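PDB 2XZI: extracellular sialidase/neuraminidase, putative from Aspergillus fumigatus, which hydrolyses glycosidic bonds of sialic-acid-type sugars as an exo-sialidase, acting as a KDNase on the deaminated sugar KDN. Local coordinates for residues A[48-54]-A[161-165]; A[80-84]-A[371-375]; A[110-116]-A[213-218]; A[290-294]-A[315-319]. All coordinates share one frame; numbering follows the deposited sequence.

Contact 1 of 4, residues A[48-54]-A[161-165]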
# COMPACT_ATOMS: atom_id res chain seq x y z
N THR A 48 3.84 18.80 -4.62
CA THR A 48 3.16 19.74 -5.52
C THR A 48 1.65 19.65 -5.36
O THR A 48 0.94 20.56 -5.79
CB THR A 48 3.47 19.48 -7.02
OG1 THR A 48 2.90 18.23 -7.43
CG2 THR A 48 4.97 19.50 -7.31
N GLY A 49 1.16 18.56 -4.76
CA GLY A 49 -0.28 18.27 -4.76
C GLY A 49 -0.73 17.19 -5.73
O GLY A 49 -1.86 16.69 -5.66
N ARG A 50 0.15 16.81 -6.66
CA ARG A 50 -0.15 15.70 -7.57
C ARG A 50 -0.28 14.41 -6.78
O ARG A 50 0.46 14.21 -5.80
CB ARG A 50 0.96 15.56 -8.59
CG ARG A 50 0.52 14.78 -9.83
CD ARG A 50 1.64 14.66 -10.85
NE ARG A 50 2.12 15.95 -11.38
CZ ARG A 50 1.60 16.59 -12.42
NH1 ARG A 50 0.53 16.12 -13.08
NH2 ARG A 50 2.15 17.74 -12.80
N ILE A 51 -1.18 13.54 -7.22
CA ILE A 51 -1.37 12.24 -6.58
C ILE A 51 -0.81 11.17 -7.51
O ILE A 51 -1.10 11.18 -8.71
CB ILE A 51 -2.84 11.97 -6.19
CG1 ILE A 51 -3.33 13.11 -5.27
CG2 ILE A 51 -2.98 10.63 -5.49
CD1 ILE A 51 -4.82 13.12 -4.97
N LEU A 52 -0.01 10.26 -6.94
CA LEU A 52 0.56 9.11 -7.66
C LEU A 52 -0.02 7.83 -7.07
O LEU A 52 0.11 7.59 -5.88
CB LEU A 52 2.07 9.08 -7.51
CG LEU A 52 2.84 10.35 -7.84
CD1 LEU A 52 4.35 10.15 -7.65
CD2 LEU A 52 2.55 10.80 -9.27
N ALA A 53 -0.70 7.05 -7.92
CA ALA A 53 -1.28 5.77 -7.53
C ALA A 53 -0.56 4.63 -8.24
O ALA A 53 -0.46 4.62 -9.47
CB ALA A 53 -2.76 5.76 -7.88
N PHE A 54 -0.08 3.66 -7.46
CA PHE A 54 0.68 2.52 -7.95
C PHE A 54 -0.08 1.23 -7.72
O PHE A 54 -0.91 1.14 -6.80
CB PHE A 54 2.01 2.40 -7.23
CG PHE A 54 2.85 3.63 -7.27
CD1 PHE A 54 2.72 4.61 -6.28
CD2 PHE A 54 3.79 3.82 -8.26
CE1 PHE A 54 3.51 5.78 -6.32
CE2 PHE A 54 4.58 4.99 -8.30
CZ PHE A 54 4.44 5.94 -7.32
N ASP A 161 8.09 14.61 -10.46
CA ASP A 161 6.72 14.52 -9.94
C ASP A 161 6.01 13.26 -10.49
O ASP A 161 4.79 13.27 -10.76
CB ASP A 161 5.97 15.83 -10.27
CG ASP A 161 4.96 16.22 -9.20
OD1 ASP A 161 5.07 15.78 -8.04
OD2 ASP A 161 4.04 17.02 -9.53
N GLY A 162 6.77 12.17 -10.64
CA GLY A 162 6.22 10.89 -11.09
C GLY A 162 6.13 10.70 -12.59
O GLY A 162 5.68 9.66 -13.06
N ASN A 163 6.56 11.71 -13.36
CA ASN A 163 6.46 11.58 -14.82
C ASN A 163 7.35 10.46 -15.39
O ASN A 163 6.94 9.70 -16.28
CB ASN A 163 6.75 12.91 -15.50
CG ASN A 163 6.32 12.92 -16.95
OD1 ASN A 163 5.25 12.44 -17.29
ND2 ASN A 163 7.17 13.47 -17.82
N THR A 164 8.56 10.35 -14.86
CA THR A 164 9.47 9.29 -15.25
C THR A 164 10.18 8.72 -14.04
O THR A 164 10.29 9.38 -12.99
CB THR A 164 10.53 9.76 -16.27
OG1 THR A 164 11.37 10.73 -15.64
CG2 THR A 164 9.89 10.37 -17.53
N TRP A 165 10.67 7.50 -14.21
CA TRP A 165 11.28 6.69 -13.16
C TRP A 165 12.62 6.14 -13.60
O TRP A 165 12.79 5.72 -14.75
CB TRP A 165 10.33 5.52 -12.83
CG TRP A 165 9.07 6.04 -12.24
CD1 TRP A 165 7.93 6.40 -12.92
CD2 TRP A 165 8.85 6.37 -10.87
NE1 TRP A 165 7.00 6.90 -12.04
CE2 TRP A 165 7.54 6.89 -10.78
CE3 TRP A 165 9.62 6.26 -9.71
CZ2 TRP A 165 6.98 7.33 -9.56
CZ3 TRP A 165 9.08 6.68 -8.49
CH2 TRP A 165 7.77 7.21 -8.43
O HOH W 1 4.51 18.79 -11.53
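Phe-54 and Trp-165 meet through their outer carbons: CE2 and CZ of the phenylalanine lie against CZ2 and CH2 of the indole, with CE2 and CZ2 3.6 Å apart. The ring planes stand at 75°; CZ2 lies at the Phe-54 edge, near its plane, while CE2 reaches the indole obliquely. Leu-52 CD1 comes to the edge of the same indole and lies 4.0 Å from Gly-162 CA. A glycine suits that place, where phi is positive and the chain runs close to the leucine. At the other end the guanidinium of Arg-50 carries, at its edge, Asp-161 and a water. Arg-50 NE donates to Asp-161 OD2 at 2.9 Å, a salt bridge, with the bend at chi3 (-62°) turning NE to the acid. The guanidinium and carboxylate planes are 79° apart, and NE meets OD2 from above the carboxylate plane. Thr-48 OG1 donates to Asp-161 OD2 at 2.7 Å on the syn side, while also accepting from Arg-50 N in an ST turn. The water donates to OD2 and accepts from Arg-50 NH2. With OD1 bonded to Thr-46 and Asn-113, so many partners are likely to keep Asp-161 ionised and fix the Asp-box turn (158-165) against the neighbouring blade.

Contact 2 of 4, residues A[80-84]-A[371-375]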
# COMPACT_ATOMS: atom_id res chain seq x y z
N ASN A 80 -5.93 19.12 -9.14
CA ASN A 80 -7.26 18.55 -9.33
C ASN A 80 -7.66 17.53 -8.27
O ASN A 80 -8.85 17.19 -8.14
CB ASN A 80 -7.50 18.05 -10.77
CG ASN A 80 -6.77 16.75 -11.10
OD1 ASN A 80 -6.57 15.89 -10.23
ND2 ASN A 80 -6.43 16.58 -12.38
N ASN A 81 -6.68 17.07 -7.51
CA ASN A 81 -6.93 16.21 -6.34
C ASN A 81 -7.57 14.85 -6.67
O ASN A 81 -8.07 14.15 -5.79
CB ASN A 81 -7.74 16.96 -5.27
CG ASN A 81 -7.08 18.27 -4.85
OD1 ASN A 81 -5.91 18.31 -4.50
ND2 ASN A 81 -7.84 19.36 -4.92
N GLY A 82 -7.55 14.48 -7.95
CA GLY A 82 -8.10 13.19 -8.38
C GLY A 82 -9.58 13.05 -8.14
O GLY A 82 -10.08 11.94 -7.95
N ALA A 83 -10.31 14.17 -8.20
CA ALA A 83 -11.72 14.21 -7.79
C ALA A 83 -12.69 13.43 -8.67
O ALA A 83 -13.70 12.94 -8.17
CB ALA A 83 -12.19 15.66 -7.62
N SER A 84 -12.37 13.32 -9.95
CA SER A 84 -13.27 12.65 -10.91
C SER A 84 -12.44 11.77 -11.84
O SER A 84 -11.23 11.95 -11.91
CB SER A 84 -14.05 13.68 -11.73
OG SER A 84 -13.22 14.32 -12.67
N ILE A 371 -10.29 0.38 -6.41
CA ILE A 371 -11.19 1.52 -6.25
C ILE A 371 -10.42 2.68 -5.66
O ILE A 371 -9.57 2.48 -4.78
CB ILE A 371 -12.37 1.16 -5.30
CG1 ILE A 371 -13.20 -0.03 -5.81
CG2 ILE A 371 -13.25 2.38 -4.97
CD1 ILE A 371 -13.36 -0.10 -7.28
N TRP A 372 -10.69 3.89 -6.15
CA TRP A 372 -10.22 5.13 -5.55
C TRP A 372 -11.34 5.83 -4.79
O TRP A 372 -12.44 6.02 -5.33
CB TRP A 372 -9.68 6.05 -6.64
CG TRP A 372 -9.38 7.46 -6.26
CD1 TRP A 372 -10.03 8.57 -6.75
CD2 TRP A 372 -8.35 7.94 -5.40
NE1 TRP A 372 -9.47 9.71 -6.23
CE2 TRP A 372 -8.43 9.36 -5.40
CE3 TRP A 372 -7.36 7.32 -4.60
CZ2 TRP A 372 -7.56 10.16 -4.66
CZ3 TRP A 372 -6.51 8.13 -3.86
CH2 TRP A 372 -6.61 9.54 -3.90
N ARG A 373 -11.06 6.22 -3.56
CA ARG A 373 -12.04 6.89 -2.73
C ARG A 373 -11.45 8.18 -2.22
O ARG A 373 -10.24 8.23 -1.90
CB ARG A 373 -12.38 6.05 -1.52
CG ARG A 373 -13.11 4.78 -1.82
CD ARG A 373 -13.47 4.03 -0.53
NE ARG A 373 -14.46 3.00 -0.82
CZ ARG A 373 -15.77 3.24 -0.95
NH1 ARG A 373 -16.25 4.47 -0.80
NH2 ARG A 373 -16.59 2.24 -1.23
N ARG A 374 -12.29 9.21 -2.15
CA ARG A 374 -12.00 10.41 -1.38
C ARG A 374 -13.09 10.59 -0.36
O ARG A 374 -14.28 10.45 -0.68
CB ARG A 374 -11.93 11.63 -2.30
CG ARG A 374 -10.72 11.63 -3.19
CD ARG A 374 -10.88 12.48 -4.47
NE ARG A 374 -11.64 13.71 -4.25
CZ ARG A 374 -11.15 14.83 -3.73
NH1 ARG A 374 -9.87 14.90 -3.39
NH2 ARG A 374 -11.95 15.87 -3.53
N PHE A 375 -12.72 10.93 0.87
CA PHE A 375 -13.71 11.27 1.89
C PHE A 375 -13.06 12.18 2.89
O PHE A 375 -11.84 12.17 3.04
CB PHE A 375 -14.28 10.01 2.56
CG PHE A 375 -13.24 9.00 2.97
CD1 PHE A 375 -12.56 9.13 4.16
CD2 PHE A 375 -12.97 7.89 2.18
CE1 PHE A 375 -11.62 8.20 4.55
CE2 PHE A 375 -12.03 6.95 2.57
CZ PHE A 375 -11.36 7.11 3.77
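Trp-372 and Arg-374, alternate residues on one face of strand 371-375, reach together into the turn formed by Asn-80 to Ala-83. The tight part lies around the Gly-82 carbonyl. Trp-372 NE1 donates to Gly-82 O at 2.9 Å, with an N-H...O angle of 142° and the donor tilted out of the carbonyl plane. Trp-88 NE1 uses the same oxygen, so two indoles grip one buried carbonyl. Arg-374 CD packs 3.6 Å from Gly-82 O, and further along the side chain NH1 stands 3.1 Å from Asn-81 O. The bend at chi3 (37°) brings the guanidinium across the turn, and the Ala-83 methyl lies over one of its faces, with Ala-83 CB 3.9 Å from Arg-374 NE. Alanine, small and apolar, fits that flat surface. NE itself is buried by the contact and has no polar partner in the model, whereas NH2 is paired with Asp-346 in a salt bridge and hydrogen-bonded to Tyr-11.

The looser side is the outer rim of the turn, where Asn-80 and Asn-81 remain partly exposed. There Asn-81 touches the strand with its CB, 3.5 Å from Arg-374 NH1, while its amide turns off from the strand. Asn-80 OD1 accepts from Gly-82 N at 2.9 Å, closing an Asx turn within the beta turn. Asparagine and glycine at the two central positions tolerate the positive phi that a type I' turn demands. The whole is a beta turn from the loop between the third and fourth strands (68-74 and 92-93) of one propeller blade, resting on a strand of the adjoining blade, the one completed by N-terminal strand 12-18.

Contact 3 of 4, residues A[110-116]-A[213-218]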
# COMPACT_ATOMS: atom_id res chain seq x y z
N ASP A 110 10.01 12.41 -0.49
CA ASP A 110 11.04 13.12 0.29
C ASP A 110 10.86 14.64 0.21
O ASP A 110 10.07 15.12 -0.60
CB ASP A 110 12.45 12.69 -0.13
CG ASP A 110 13.43 12.67 1.03
OD1 ASP A 110 13.18 13.34 2.07
OD2 ASP A 110 14.46 11.97 0.90
N ASP A 111 11.61 15.38 1.04
CA ASP A 111 11.39 16.83 1.23
C ASP A 111 11.62 17.66 -0.03
O ASP A 111 11.05 18.75 -0.19
CB ASP A 111 12.32 17.40 2.32
CG ASP A 111 12.16 16.74 3.67
OD1 ASP A 111 11.17 15.99 3.88
OD2 ASP A 111 13.03 16.97 4.53
N ASP A 112 12.50 17.16 -0.90
CA ASP A 112 12.86 17.83 -2.15
C ASP A 112 11.90 17.48 -3.28
O ASP A 112 12.09 17.90 -4.41
CB ASP A 112 14.28 17.44 -2.56
CG ASP A 112 14.41 15.95 -2.89
OD1 ASP A 112 13.70 15.12 -2.26
OD2 ASP A 112 15.19 15.60 -3.80
N ASN A 113 10.88 16.69 -2.93
CA ASN A 113 9.96 16.06 -3.89
C ASN A 113 10.51 14.91 -4.73
O ASN A 113 9.86 14.49 -5.68
CB ASN A 113 9.18 17.06 -4.76
CG ASN A 113 7.85 16.51 -5.19
OD1 ASN A 113 7.17 15.83 -4.42
ND2 ASN A 113 7.47 16.78 -6.45
N THR A 114 11.69 14.38 -4.38
CA THR A 114 12.05 13.08 -4.95
C THR A 114 11.03 12.06 -4.43
O THR A 114 10.76 11.99 -3.22
CB THR A 114 13.45 12.63 -4.55
OG1 THR A 114 14.41 13.49 -5.18
CG2 THR A 114 13.72 11.19 -4.99
N ILE A 115 10.44 11.30 -5.34
CA ILE A 115 9.59 10.20 -4.90
C ILE A 115 10.36 8.89 -5.01
O ILE A 115 10.72 8.45 -6.10
CB ILE A 115 8.26 10.10 -5.67
CG1 ILE A 115 7.51 11.44 -5.66
CG2 ILE A 115 7.40 8.99 -5.04
CD1 ILE A 115 7.72 12.27 -6.95
N TYR A 116 10.64 8.29 -3.87
CA TYR A 116 11.27 7.01 -3.81
C TYR A 116 10.21 5.92 -3.88
O TYR A 116 9.15 6.04 -3.28
CB TYR A 116 12.02 6.87 -2.49
CG TYR A 116 13.34 7.59 -2.38
CD1 TYR A 116 14.44 7.21 -3.16
CD2 TYR A 116 13.52 8.59 -1.42
CE1 TYR A 116 15.67 7.85 -3.01
CE2 TYR A 116 14.74 9.22 -1.26
CZ TYR A 116 15.80 8.84 -2.06
OH TYR A 116 17.04 9.43 -1.90
N PRO A 213 17.68 15.05 1.60
CA PRO A 213 16.48 14.63 0.86
C PRO A 213 16.75 14.25 -0.59
O PRO A 213 17.40 14.99 -1.36
CB PRO A 213 15.58 15.86 0.95
CG PRO A 213 15.89 16.40 2.31
CD PRO A 213 17.39 16.20 2.48
N GLY A 214 16.25 13.07 -0.97
CA GLY A 214 16.44 12.57 -2.33
C GLY A 214 17.86 12.10 -2.63
O GLY A 214 18.16 11.72 -3.76
N ASN A 215 18.71 12.11 -1.60
CA ASN A 215 20.08 11.56 -1.71
C ASN A 215 20.41 10.85 -0.40
O ASN A 215 21.50 11.01 0.18
CB ASN A 215 21.13 12.63 -2.05
CG ASN A 215 21.25 12.90 -3.55
OD1 ASN A 215 21.93 12.16 -4.29
ND2 ASN A 215 20.63 13.98 -4.01
N ARG A 216 19.46 10.03 0.05
CA ARG A 216 19.57 9.39 1.35
C ARG A 216 20.55 8.24 1.39
O ARG A 216 20.77 7.57 0.39
CB ARG A 216 18.19 8.85 1.78
CG ARG A 216 17.10 9.92 1.88
CD ARG A 216 17.32 10.92 3.01
NE ARG A 216 16.09 11.68 3.20
CZ ARG A 216 15.71 12.21 4.35
NH1 ARG A 216 16.46 12.09 5.44
NH2 ARG A 216 14.55 12.86 4.40
N THR A 217 21.12 8.03 2.57
CA THR A 217 21.82 6.79 2.84
C THR A 217 20.88 5.89 3.64
O THR A 217 20.15 6.34 4.53
CB THR A 217 23.15 7.04 3.54
OG1 THR A 217 22.91 7.81 4.70
CG2 THR A 217 24.08 7.81 2.61
N TRP A 218 20.89 4.61 3.28
CA TRP A 218 19.94 3.65 3.82
C TRP A 218 20.62 2.74 4.82
O TRP A 218 21.80 2.39 4.67
CB TRP A 218 19.29 2.82 2.71
CG TRP A 218 18.75 3.63 1.58
CD1 TRP A 218 19.32 3.79 0.33
CD2 TRP A 218 17.55 4.41 1.57
NE1 TRP A 218 18.54 4.62 -0.43
CE2 TRP A 218 17.45 5.02 0.30
CE3 TRP A 218 16.55 4.65 2.53
CZ2 TRP A 218 16.37 5.85 -0.06
CZ3 TRP A 218 15.47 5.50 2.17
CH2 TRP A 218 15.41 6.07 0.88
O HOH W 2 19.28 7.74 -2.03
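Asp-110 and Arg-216 form the first shell, a side-on, two-nitrogen salt bridge with carboxylate and guanidinium nearly coplanar (10°). Arg-216 NH2 donates to Asp-110 OD1 at 2.7 Å and Arg-216 NE to Asp-110 OD2 at 2.8 Å, each oxygen accepting through its syn lone pair, and the NE bond is almost straight at 177°. Gly-214 N adds a bond to Asp-110 OD2 at 2.8 Å, coming from above the carboxylate plane. Beside this pair Trp-218 turns its edge to the face of Tyr-116 in a T-shaped stack, Trp-218 CZ2 lying 3.6 Å from Tyr-116 CE1. Thr-114 CG2 covers the opposite face of the tyrosine, sandwiching the ring. A water joins Tyr-116 OH to Arg-216 O.

The second shell sets these groups in place. Asp-111 N donates to Asp-110 OD1, and Gly-196 O takes a further bond from Arg-216 NH2. The bend at chi2 (-68°) curls the arginine back toward the aspartate. Asp-112 steadies the turn, accepting from Thr-114 N in an Asx turn and from Thr-114 OG1. Gly-214, having no side chain, lets the chain pass hard against Asp-112 OD2 and Thr-114 OG1, where a CB would collide; its positive phi is a separate reason for glycine. The segment 110-114 is a hairpin turn of type I with Asn-113 in the left-handed region, a G1 bulge, and it docks on the loop entering the outermost strand of the next blade, an inter-blade join of the sialidase beta-propeller.

Contact 4 of 4, residues A[290-294]-A[315-319]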
# COMPACT_ATOMS: atom_id res chain seq x y z
N ARG A 290 -4.61 13.45 14.96
CA ARG A 290 -5.31 12.26 14.46
C ARG A 290 -4.40 11.33 13.67
O ARG A 290 -3.60 11.78 12.84
CB ARG A 290 -6.49 12.68 13.57
CG ARG A 290 -7.52 13.63 14.25
CD ARG A 290 -8.67 13.93 13.29
NE ARG A 290 -9.44 15.16 13.55
CZ ARG A 290 -9.09 16.38 13.15
NH1 ARG A 290 -7.94 16.61 12.52
NH2 ARG A 290 -9.90 17.40 13.38
N THR A 291 -4.55 10.03 13.93
CA THR A 291 -3.99 8.96 13.12
C THR A 291 -5.18 8.24 12.53
O THR A 291 -6.19 8.01 13.22
CB THR A 291 -3.17 7.97 13.97
OG1 THR A 291 -2.15 8.67 14.70
CG2 THR A 291 -2.49 6.93 13.10
N ILE A 292 -5.07 7.90 11.24
CA ILE A 292 -6.09 7.17 10.49
C ILE A 292 -5.61 5.74 10.23
O ILE A 292 -4.44 5.50 9.94
CB ILE A 292 -6.40 7.86 9.12
CG1 ILE A 292 -6.43 9.40 9.20
CG2 ILE A 292 -7.67 7.26 8.50
CD1 ILE A 292 -7.50 10.01 10.15
N PHE A 293 -6.53 4.78 10.36
CA PHE A 293 -6.23 3.37 10.07
C PHE A 293 -7.31 2.77 9.17
O PHE A 293 -8.49 3.11 9.30
CB PHE A 293 -6.11 2.56 11.36
CG PHE A 293 -5.73 1.13 11.13
CD1 PHE A 293 -4.44 0.79 10.74
CD2 PHE A 293 -6.68 0.11 11.25
CE1 PHE A 293 -4.08 -0.53 10.50
CE2 PHE A 293 -6.33 -1.22 11.01
CZ PHE A 293 -5.02 -1.54 10.63
N LEU A 294 -6.90 1.89 8.25
CA LEU A 294 -7.82 1.23 7.34
C LEU A 294 -7.43 -0.23 7.15
O LEU A 294 -6.27 -0.54 6.86
CB LEU A 294 -7.77 1.93 5.98
CG LEU A 294 -8.62 1.37 4.83
CD1 LEU A 294 -10.10 1.26 5.13
CD2 LEU A 294 -8.39 2.29 3.63
N ALA A 315 -1.58 6.24 19.63
CA ALA A 315 -2.58 5.47 18.86
C ALA A 315 -3.04 4.19 19.58
O ALA A 315 -3.24 3.14 18.95
CB ALA A 315 -2.06 5.17 17.41
N LYS A 316 -3.20 4.25 20.90
CA LYS A 316 -3.59 3.07 21.65
C LYS A 316 -4.92 2.51 21.17
O LYS A 316 -5.03 1.30 20.95
CB LYS A 316 -3.64 3.33 23.16
CG LYS A 316 -3.90 2.06 23.97
CD LYS A 316 -3.60 2.24 25.46
CE LYS A 316 -4.88 2.44 26.27
NZ LYS A 316 -4.70 1.94 27.67
N LYS A 317 -5.91 3.39 21.01
CA LYS A 317 -7.26 2.99 20.64
C LYS A 317 -7.76 3.80 19.46
O LYS A 317 -7.64 5.03 19.42
CB LYS A 317 -8.24 3.16 21.82
CG LYS A 317 -9.56 2.43 21.60
CD LYS A 317 -10.58 2.70 22.70
CE LYS A 317 -11.77 1.76 22.59
NZ LYS A 317 -12.39 1.78 21.22
N PHE A 318 -8.36 3.08 18.51
CA PHE A 318 -9.09 3.69 17.41
C PHE A 318 -10.59 3.61 17.66
O PHE A 318 -11.08 2.68 18.32
CB PHE A 318 -8.74 3.00 16.08
CG PHE A 318 -7.37 3.32 15.57
CD1 PHE A 318 -6.25 2.70 16.10
CD2 PHE A 318 -7.20 4.28 14.58
CE1 PHE A 318 -4.97 3.01 15.65
CE2 PHE A 318 -5.92 4.61 14.13
CZ PHE A 318 -4.80 3.98 14.67
N ASN A 319 -11.33 4.58 17.13
CA ASN A 319 -12.79 4.57 17.24
C ASN A 319 -13.36 3.48 16.32
O ASN A 319 -12.62 2.78 15.62
CB ASN A 319 -13.41 5.95 16.98
CG ASN A 319 -13.19 6.50 15.54
OD1 ASN A 319 -12.70 5.81 14.63
ND2 ASN A 319 -13.58 7.76 15.34
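Phe-318 lays its ring against Thr-291 and Phe-293 of strand 290-294, inside a single blade of the six-bladed sialidase propeller. It follows a turn that resembles an Asp box, though one residue longer than the canonical form: Ser-310 OG bonds Lys-317 O and Asp-312 OD2 bonds Lys-317 N, and the aromatic residue that follows turns inward, as the tryptophan of a canonical box does. Starting at CB, the side chain points to the strand, and chi1 of -73° sets CG beside the backbone N, sending the ring over the sheet. On one flank of the ring Phe-318 CD2 comes first, 3.8 Å from Phe-293 CB. Phe-318 CE2 is 3.5 Å from both Phe-293 CB and Thr-291 O, a carbonyl that lies obliquely to the ring. At the tip, Phe-318 CZ stands 4.1 Å from Thr-291 CG2. Beyond the two segments, Arg-308, Ser-310 and Tyr-241 also touch the side chain, the last from a neighbouring blade.

Each residue suits its task. Phenylalanine can fill a buried slot between strand and loop without needing a polar partner. The beta-branched Thr-291 favours the extended strand and offers its methyl to the ring, while Ala-315 CB comes no nearer than 4.4 Å to Thr-291 OG1, a loose contact. With CG opposite the backbone N (chi1 -177°), the Phe-293 ring swings off from the loop and turns an edge to the Phe-318 face, with centroids 5.8 Å apart and planes at 52°. What sits closest over that face is aliphatic: Phe-293 CB makes a CH-pi contact 3.9 Å from the Phe-318 ring centroid.

In the fold
From the N terminus, contact 1 opens first at 48-54, in the blade begun by strand 37-45. Contact 2 opens in that blade's outer loop at 80-84, and contact 3 in the next blade at 110-116. Contact 1 then closes at 161-165, so it crosses both of the others. Contact 3 closes at 213-218, one blade further on, and contact 4 closes a short loop within the blade of strand 290-294. The return to 371-375 closes contact 2, enclosing contacts 3 and 4 and joining the first blade to the last. Contact 1 touches both contact 2, through Ile-51, and contact 3, through Asp-161 and Asn-113; contact 4 stands apart.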